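Local coordinates for protein lytic chitin monooxygenase (Enterococcus faecalis, PDB 4A02) that cleaves glycosidic bonds of alpha- and beta-chitin by copper-dependent oxidation, releasing oxidized chitooligosaccharides and acting in synergy with a chitinase, at residues N40-G45 with V143-W148; T44-S49 with G54-D59; W80-Q85 with A89-Y94. All blocks are in the same frame, centred on the assembly; numbering follows the deposited sequence.

Contact 1: N40-G45 with V143-W148; sequences NTFITG and VIYAVW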
# COMPACT_ATOMS: atom_id res chain seq x y z
N ASN A 40 -9.91 -9.81 1.38
CA ASN A 40 -10.37 -10.12 0.04
C ASN A 40 -11.24 -9.03 -0.56
O ASN A 40 -12.15 -9.34 -1.32
CB ASN A 40 -11.12 -11.49 -0.03
CG ASN A 40 -11.04 -12.02 -1.46
OD1 ASN A 40 -10.07 -11.79 -2.19
ND2 ASN A 40 -12.08 -12.76 -1.81
N THR A 41 -10.92 -7.78 -0.28
CA THR A 41 -11.55 -6.64 -0.93
C THR A 41 -10.56 -6.15 -1.96
O THR A 41 -9.50 -5.64 -1.60
CB THR A 41 -11.90 -5.54 0.06
OG1 THR A 41 -12.79 -6.03 1.06
CG2 THR A 41 -12.59 -4.37 -0.61
N PHE A 42 -10.89 -6.30 -3.24
CA PHE A 42 -10.03 -5.86 -4.33
C PHE A 42 -10.92 -5.25 -5.43
O PHE A 42 -10.96 -5.75 -6.54
CB PHE A 42 -9.19 -6.98 -4.86
CG PHE A 42 -8.13 -7.51 -3.91
CD1 PHE A 42 -6.89 -6.91 -3.85
CD2 PHE A 42 -8.38 -8.58 -3.08
CE1 PHE A 42 -5.93 -7.36 -2.97
CE2 PHE A 42 -7.41 -9.02 -2.22
CZ PHE A 42 -6.18 -8.42 -2.15
N ILE A 43 -11.60 -4.17 -5.09
CA ILE A 43 -12.60 -3.59 -5.96
C ILE A 43 -11.93 -2.65 -6.96
O ILE A 43 -11.20 -1.74 -6.58
CB ILE A 43 -13.64 -2.82 -5.14
CG1 ILE A 43 -14.33 -3.72 -4.09
CG2 ILE A 43 -14.64 -2.10 -6.02
CD1 ILE A 43 -14.97 -2.95 -2.97
N THR A 44 -12.19 -2.89 -8.24
CA THR A 44 -11.56 -2.07 -9.27
C THR A 44 -11.92 -0.61 -9.07
O THR A 44 -13.07 -0.25 -8.82
CB THR A 44 -12.00 -2.55 -10.64
OG1 THR A 44 -11.44 -3.86 -10.76
CG2 THR A 44 -11.49 -1.67 -11.76
N GLY A 45 -10.88 0.24 -9.12
CA GLY A 45 -11.02 1.64 -8.89
C GLY A 45 -11.14 2.07 -7.46
O GLY A 45 -11.29 3.26 -7.19
N VAL A 143 2.87 0.72 -8.95
CA VAL A 143 2.19 0.74 -7.67
C VAL A 143 2.40 -0.60 -7.01
O VAL A 143 2.07 -1.64 -7.57
CB VAL A 143 0.70 1.09 -7.82
CG1 VAL A 143 -0.02 1.02 -6.47
CG2 VAL A 143 0.53 2.47 -8.43
N ILE A 144 2.92 -0.56 -5.78
CA ILE A 144 2.95 -1.70 -4.88
C ILE A 144 1.71 -1.63 -4.02
O ILE A 144 1.35 -0.58 -3.52
CB ILE A 144 4.23 -1.71 -4.03
CG1 ILE A 144 5.49 -1.79 -4.89
CG2 ILE A 144 4.19 -2.80 -2.97
CD1 ILE A 144 6.75 -1.48 -4.14
N TYR A 145 1.03 -2.78 -3.84
CA TYR A 145 -0.15 -2.86 -3.01
C TYR A 145 0.17 -3.81 -1.85
O TYR A 145 0.44 -4.97 -2.08
CB TYR A 145 -1.35 -3.33 -3.78
CG TYR A 145 -2.69 -3.06 -3.18
CD1 TYR A 145 -3.04 -1.78 -2.78
CD2 TYR A 145 -3.65 -4.06 -3.08
CE1 TYR A 145 -4.32 -1.50 -2.25
CE2 TYR A 145 -4.93 -3.78 -2.62
CZ TYR A 145 -5.26 -2.51 -2.21
OH TYR A 145 -6.54 -2.26 -1.79
N ALA A 146 0.18 -3.26 -0.65
CA ALA A 146 0.57 -3.98 0.56
C ALA A 146 -0.66 -4.17 1.43
O ALA A 146 -1.42 -3.24 1.64
CB ALA A 146 1.62 -3.18 1.29
N VAL A 147 -0.85 -5.40 1.93
CA VAL A 147 -2.07 -5.76 2.64
C VAL A 147 -1.74 -6.46 3.93
O VAL A 147 -1.17 -7.57 3.95
CB VAL A 147 -2.94 -6.70 1.76
CG1 VAL A 147 -4.27 -6.96 2.48
CG2 VAL A 147 -3.18 -6.10 0.40
N TRP A 148 -2.08 -5.82 5.05
CA TRP A 148 -1.84 -6.34 6.40
C TRP A 148 -3.14 -7.01 6.88
O TRP A 148 -4.13 -6.34 7.13
CB TRP A 148 -1.45 -5.21 7.31
CG TRP A 148 -1.31 -5.59 8.75
CD1 TRP A 148 -0.92 -6.79 9.29
CD2 TRP A 148 -1.53 -4.73 9.87
NE1 TRP A 148 -0.91 -6.72 10.64
CE2 TRP A 148 -1.29 -5.46 11.03
CE3 TRP A 148 -1.96 -3.40 10.01
CZ2 TRP A 148 -1.43 -4.92 12.31
CZ3 TRP A 148 -2.10 -2.87 11.26
CH2 TRP A 148 -1.85 -3.64 12.41
O HOH W 1 -9.15 -3.04 -0.87
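Thr41 meets Tyr145 through one water. The backbone oxygen Thr41 O and the phenol oxygen Tyr145 OH lie 4.5 Å apart, and the water spans the gap. It gives one hydrogen to Thr41 O at 2.7 Å and the other to Tyr145 OH at 2.9 Å. The phenol hydroxyl therefore accepts from the water, and it donates its own hydrogen to the carbonyl of Leu47. These two bonds help to hold the end of the ring. The Thr41 hydroxyl is used elsewhere: OG1 bonds to the carbonyl of Pro38, and the backbone N of Thr41 bonds to the hydroxyl of Tyr158.

Phe42 makes the direct side-chain contact. Its CB does not start out toward the strand, but its ring swings in. With CG beside the backbone N and anti to the carbonyl carbon (chi1 -67°), the ring leans over to Tyr145. Phe42 CE1 then comes to 3.7 Å from Tyr145 CE2. It arrives at the edge of the tyrosine ring, near its plane. The tyrosine ring reaches out with CG anti to its backbone N (chi1 -161°), which carries the hydroxyl up to the loop. Val147, two residues further along the strand, faces the same way. Its side chain lies more loosely against the loop.

The Phe42 ring also meets Tyr94 edge-to-face and touches Ile108. Segment 40-45 belongs to the long excursion between strands 36-38 and 69-71, consistent with the L2 region of AA10 enzymes. Strand 142-150 lies between strands 88-96 and 155-165, antiparallel to both, and the loop passes over the outward side of this sheet of the beta-sandwich.

Contact 2: T44-S49 with G54-D59; sequences TGKLAS and GFEPLD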
# COMPACT_ATOMS: atom_id res chain seq x y z
N THR A 44 -12.19 -2.89 -8.24
CA THR A 44 -11.56 -2.07 -9.27
C THR A 44 -11.92 -0.61 -9.07
O THR A 44 -13.07 -0.25 -8.82
CB THR A 44 -12.00 -2.55 -10.64
OG1 THR A 44 -11.44 -3.86 -10.76
CG2 THR A 44 -11.49 -1.67 -11.76
N GLY A 45 -10.88 0.24 -9.12
CA GLY A 45 -11.02 1.64 -8.89
C GLY A 45 -11.14 2.07 -7.46
O GLY A 45 -11.29 3.26 -7.19
N LYS A 46 -11.05 1.10 -6.55
CA LYS A 46 -11.18 1.34 -5.14
C LYS A 46 -10.10 0.62 -4.35
O LYS A 46 -10.26 0.31 -3.19
CB LYS A 46 -12.56 0.97 -4.60
CG LYS A 46 -13.65 1.83 -5.34
CD LYS A 46 -14.84 2.07 -4.56
CE LYS A 46 -15.63 3.11 -5.43
NZ LYS A 46 -15.65 4.55 -4.95
N LEU A 47 -8.96 0.34 -5.01
CA LEU A 47 -7.86 -0.33 -4.28
C LEU A 47 -7.23 0.62 -3.29
O LEU A 47 -7.01 0.29 -2.12
CB LEU A 47 -6.80 -0.85 -5.26
CG LEU A 47 -7.28 -1.96 -6.21
CD1 LEU A 47 -6.04 -2.49 -6.95
CD2 LEU A 47 -8.02 -3.04 -5.51
N ALA A 48 -6.86 1.83 -3.72
CA ALA A 48 -6.11 2.72 -2.82
C ALA A 48 -6.94 3.16 -1.62
O ALA A 48 -6.39 3.37 -0.54
CB ALA A 48 -5.58 3.90 -3.60
N SER A 49 -8.27 3.30 -1.78
CA SER A 49 -9.12 3.68 -0.68
C SER A 49 -9.75 2.47 0.07
O SER A 49 -10.38 2.68 1.09
CB SER A 49 -10.30 4.49 -1.18
OG SER A 49 -11.20 3.75 -1.95
N GLY A 54 -14.76 8.42 2.36
CA GLY A 54 -13.93 9.54 2.63
C GLY A 54 -12.48 9.43 2.17
O GLY A 54 -11.76 10.44 2.23
N PHE A 55 -12.10 8.23 1.75
CA PHE A 55 -10.75 8.01 1.22
C PHE A 55 -10.72 7.97 -0.31
O PHE A 55 -9.67 7.74 -0.88
CB PHE A 55 -10.16 6.71 1.79
CG PHE A 55 -9.79 6.79 3.24
CD1 PHE A 55 -10.66 6.45 4.24
CD2 PHE A 55 -8.50 7.15 3.62
CE1 PHE A 55 -10.30 6.47 5.57
CE2 PHE A 55 -8.11 7.16 4.94
CZ PHE A 55 -9.01 6.82 5.93
N GLU A 56 -11.87 8.25 -0.96
CA GLU A 56 -11.94 8.15 -2.41
C GLU A 56 -10.91 9.00 -3.15
O GLU A 56 -10.53 8.57 -4.25
CB GLU A 56 -13.32 8.51 -2.96
CG GLU A 56 -14.49 7.75 -2.41
CD GLU A 56 -15.06 8.21 -1.08
OE1 GLU A 56 -14.49 9.10 -0.40
OE2 GLU A 56 -16.12 7.62 -0.67
N PRO A 57 -10.45 10.16 -2.68
CA PRO A 57 -9.42 10.89 -3.48
C PRO A 57 -8.19 10.05 -3.73
O PRO A 57 -7.51 10.25 -4.76
CB PRO A 57 -9.15 12.14 -2.66
CG PRO A 57 -10.46 12.36 -1.91
CD PRO A 57 -10.87 10.96 -1.52
N LEU A 58 -7.86 9.11 -2.85
CA LEU A 58 -6.73 8.21 -3.08
C LEU A 58 -6.88 7.39 -4.35
O LEU A 58 -5.88 6.91 -4.89
CB LEU A 58 -6.55 7.24 -1.91
CG LEU A 58 -5.90 7.85 -0.66
CD1 LEU A 58 -6.06 6.87 0.50
CD2 LEU A 58 -4.42 8.15 -0.88
N ASP A 59 -8.13 7.14 -4.80
CA ASP A 59 -8.34 6.34 -5.97
C ASP A 59 -8.12 7.11 -7.25
O ASP A 59 -8.14 6.50 -8.33
CB ASP A 59 -9.76 5.77 -5.95
CG ASP A 59 -10.00 4.83 -4.80
OD1 ASP A 59 -9.11 4.02 -4.49
OD2 ASP A 59 -11.13 4.90 -4.21
O HOH W 2 -13.26 5.98 -5.52
O HOH W 3 -7.83 2.55 -6.40
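Asp59 OD2 is gripped by the hydroxyl of Ser49 and by a water. Ser49 OG donates to Asp59 OD2 at 2.5 Å, a very short bond on the syn side of the carboxylate and close to its plane. The water donates to Asp59 OD2 and takes a hydrogen from Lys46 NZ, so lysine and aspartate meet through it and not as a direct salt bridge. The other oxygen, Asp59 OD1, accepts from Ser49 N at 2.9 Å, also from the syn side but 33° out of the plane. A second water links Asp59 OD1 to Ala48 N. Ser49 OG can also accept from Gly51 N.

Beside this polar cluster Ala48 CB packs on Leu58 CB at 3.9 Å. Ser49 CB rests 3.7 Å from Phe55 CB. Both segments lie in the long loop between strands 36-38 and 69-71. The Phe55 side chain is about 9 Å from that of His1, a copper ligand. One carboxylate ties the two turns together. Gly45 O, another acceptor, lies 3.4 Å from Asp59 OD2, but two protein donors, two waters and a nearby lysine probably outweigh it and favour the ionised form.

Contact 3: W80-Q85 with A89-Y94; sequences WNLTAQ and ASWDYY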
# COMPACT_ATOMS: atom_id res chain seq x y z
N TRP A 80 6.37 -1.05 7.85
CA TRP A 80 5.09 -0.57 8.37
C TRP A 80 5.31 0.17 9.70
O TRP A 80 6.19 -0.18 10.48
CB TRP A 80 4.09 -1.68 8.60
CG TRP A 80 3.58 -2.39 7.40
CD1 TRP A 80 4.24 -3.28 6.61
CD2 TRP A 80 2.24 -2.30 6.87
NE1 TRP A 80 3.41 -3.75 5.61
CE2 TRP A 80 2.17 -3.16 5.76
CE3 TRP A 80 1.11 -1.56 7.23
CZ2 TRP A 80 1.01 -3.31 5.02
CZ3 TRP A 80 -0.05 -1.70 6.50
CH2 TRP A 80 -0.10 -2.57 5.38
N ASN A 81 4.45 1.16 9.96
CA ASN A 81 4.32 1.75 11.27
C ASN A 81 2.89 1.52 11.72
O ASN A 81 1.94 1.86 11.00
CB ASN A 81 4.64 3.24 11.28
CG ASN A 81 6.06 3.64 11.04
OD1 ASN A 81 6.36 4.87 10.97
ND2 ASN A 81 7.00 2.71 10.95
N LEU A 82 2.75 0.90 12.89
CA LEU A 82 1.44 0.51 13.40
C LEU A 82 1.05 1.40 14.53
O LEU A 82 1.85 1.56 15.47
CB LEU A 82 1.48 -0.96 13.84
CG LEU A 82 2.06 -1.93 12.84
CD1 LEU A 82 1.96 -3.36 13.38
CD2 LEU A 82 1.38 -1.84 11.48
N THR A 83 -0.15 1.93 14.43
CA THR A 83 -0.70 2.77 15.45
C THR A 83 -1.42 1.90 16.48
O THR A 83 -1.53 2.37 17.61
CB THR A 83 -1.67 3.84 14.91
OG1 THR A 83 -2.74 3.24 14.16
CG2 THR A 83 -0.96 4.81 14.03
N ALA A 84 -1.94 0.70 16.10
CA ALA A 84 -2.50 -0.23 17.05
C ALA A 84 -1.98 -1.62 16.63
O ALA A 84 -2.31 -2.07 15.54
CB ALA A 84 -4.01 -0.12 17.05
N GLN A 85 -1.21 -2.23 17.50
CA GLN A 85 -0.60 -3.51 17.14
C GLN A 85 -1.70 -4.59 17.33
O GLN A 85 -2.27 -4.66 18.37
CB GLN A 85 0.64 -3.76 17.96
CG GLN A 85 1.69 -2.70 17.85
CD GLN A 85 2.54 -2.71 19.11
OE1 GLN A 85 2.24 -1.92 20.01
NE2 GLN A 85 3.49 -3.63 19.24
N ALA A 89 -2.47 -12.14 10.95
CA ALA A 89 -2.60 -13.34 10.11
C ALA A 89 -1.59 -13.35 8.98
O ALA A 89 -1.01 -14.41 8.71
CB ALA A 89 -4.00 -13.45 9.52
N SER A 90 -1.37 -12.25 8.28
CA SER A 90 -0.68 -12.27 7.04
C SER A 90 -0.25 -10.91 6.60
O SER A 90 -0.80 -9.89 7.00
CB SER A 90 -1.64 -12.83 5.96
OG SER A 90 -2.83 -12.09 5.94
N TRP A 91 0.74 -10.90 5.69
CA TRP A 91 1.19 -9.69 4.98
C TRP A 91 1.32 -10.11 3.53
O TRP A 91 2.08 -11.04 3.21
CB TRP A 91 2.52 -9.19 5.49
CG TRP A 91 2.67 -9.07 6.99
CD1 TRP A 91 3.00 -10.07 7.90
CD2 TRP A 91 2.51 -7.87 7.75
NE1 TRP A 91 3.06 -9.55 9.15
CE2 TRP A 91 2.76 -8.19 9.09
CE3 TRP A 91 2.18 -6.57 7.42
CZ2 TRP A 91 2.67 -7.24 10.10
CZ3 TRP A 91 2.13 -5.63 8.42
CH2 TRP A 91 2.37 -5.94 9.76
N ASP A 92 0.61 -9.44 2.62
CA ASP A 92 0.65 -9.76 1.21
C ASP A 92 1.06 -8.55 0.41
O ASP A 92 0.70 -7.42 0.74
CB ASP A 92 -0.72 -10.23 0.70
CG ASP A 92 -1.15 -11.54 1.33
OD1 ASP A 92 -0.53 -12.56 1.01
OD2 ASP A 92 -2.09 -11.50 2.09
N TYR A 93 1.80 -8.79 -0.68
CA TYR A 93 2.29 -7.71 -1.53
C TYR A 93 2.10 -8.05 -2.98
O TYR A 93 2.38 -9.17 -3.42
CB TYR A 93 3.77 -7.45 -1.26
CG TYR A 93 4.07 -7.01 0.14
CD1 TYR A 93 4.25 -7.93 1.18
CD2 TYR A 93 4.15 -5.67 0.48
CE1 TYR A 93 4.52 -7.50 2.45
CE2 TYR A 93 4.42 -5.26 1.75
CZ TYR A 93 4.61 -6.17 2.76
OH TYR A 93 4.88 -5.67 4.01
N TYR A 94 1.65 -7.04 -3.73
CA TYR A 94 1.41 -7.09 -5.16
C TYR A 94 2.11 -5.94 -5.83
O TYR A 94 2.31 -4.90 -5.18
CB TYR A 94 -0.11 -7.00 -5.43
CG TYR A 94 -0.97 -7.97 -4.68
CD1 TYR A 94 -1.32 -7.72 -3.34
CD2 TYR A 94 -1.44 -9.14 -5.25
CE1 TYR A 94 -2.12 -8.59 -2.62
CE2 TYR A 94 -2.24 -10.04 -4.51
CZ TYR A 94 -2.55 -9.72 -3.17
OH TYR A 94 -3.34 -10.63 -2.47
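Trp91 points its edge at the face of Trp80. The pair is T-shaped (edge-to-face) but tilted, with the planes at 59°. The six-membered ring of Trp91 and the five-membered ring of Trp80 have centroids 4.6 Å apart. Trp91 CZ3 does most of the touching: it lies above the Trp80 ring and is displaced toward the rim, 3.6 Å from Trp80 CE2. The neighbouring atom Trp91 CE3 lies 3.6 Å from Trp80 NE1, on the same face.

Tyr93 comes to Trp80 from another direction. Its hydroxyl lies in the plane of the indole, at the edge. Trp80 NE1 donates to Tyr93 OH at 2.9 Å with an angle of 154° at the hydrogen. One indole thus has an aromatic edge over its face and a hydrogen bond in its plane, which together should limit its rotation. Trp80 CG stands beside the backbone N (chi1 -67°), and the indole extends across to strand 88-96. Tyr93 OH has a second partner in Gln130 OE1, so the buried indole N-H and the phenol are both satisfied.

These rings lie in the core of the beta-sandwich common to AA10 enzymes. Strand 74-82 belongs to the three-stranded sheet and strand 88-96 to the facing one. The axes of the short segments 80-82 and 89-94 are 12.8 Å apart, a gap spanned by these side chains. Strand 88-96 has a classic beta bulge where Ala89 and Ser90 both face Gly149.

Leu82 extends the apolar layer. Its CD1 meets the rim of the Trp91 ring, 4.5 Å from Trp91 CH2. The Leu82 side chain is about 7 Å from those of His1 and His86, the copper ligands. Trp91 in turn stacks on Trp148.

Contact 3 is the core contact: all its touching residues are buried and it joins the two facing sheets. Contacts 1 and 2 are partly buried and share the long loop, with Thr44 and Gly45 in common. Contact 1 fastens that loop to the sheet, while contact 2 closes the loop on itself. Phe42 of contact 1 also packs against Leu47 of contact 2. Contacts 1 and 3 use neighbouring strands, linked by backbone bonds such as Val147 N to Asp92 O. Chemistry changes with burial: aromatic rings and one indole bond inside, a ring contact with water in between, and a carboxylate with waters and lysine in the loop.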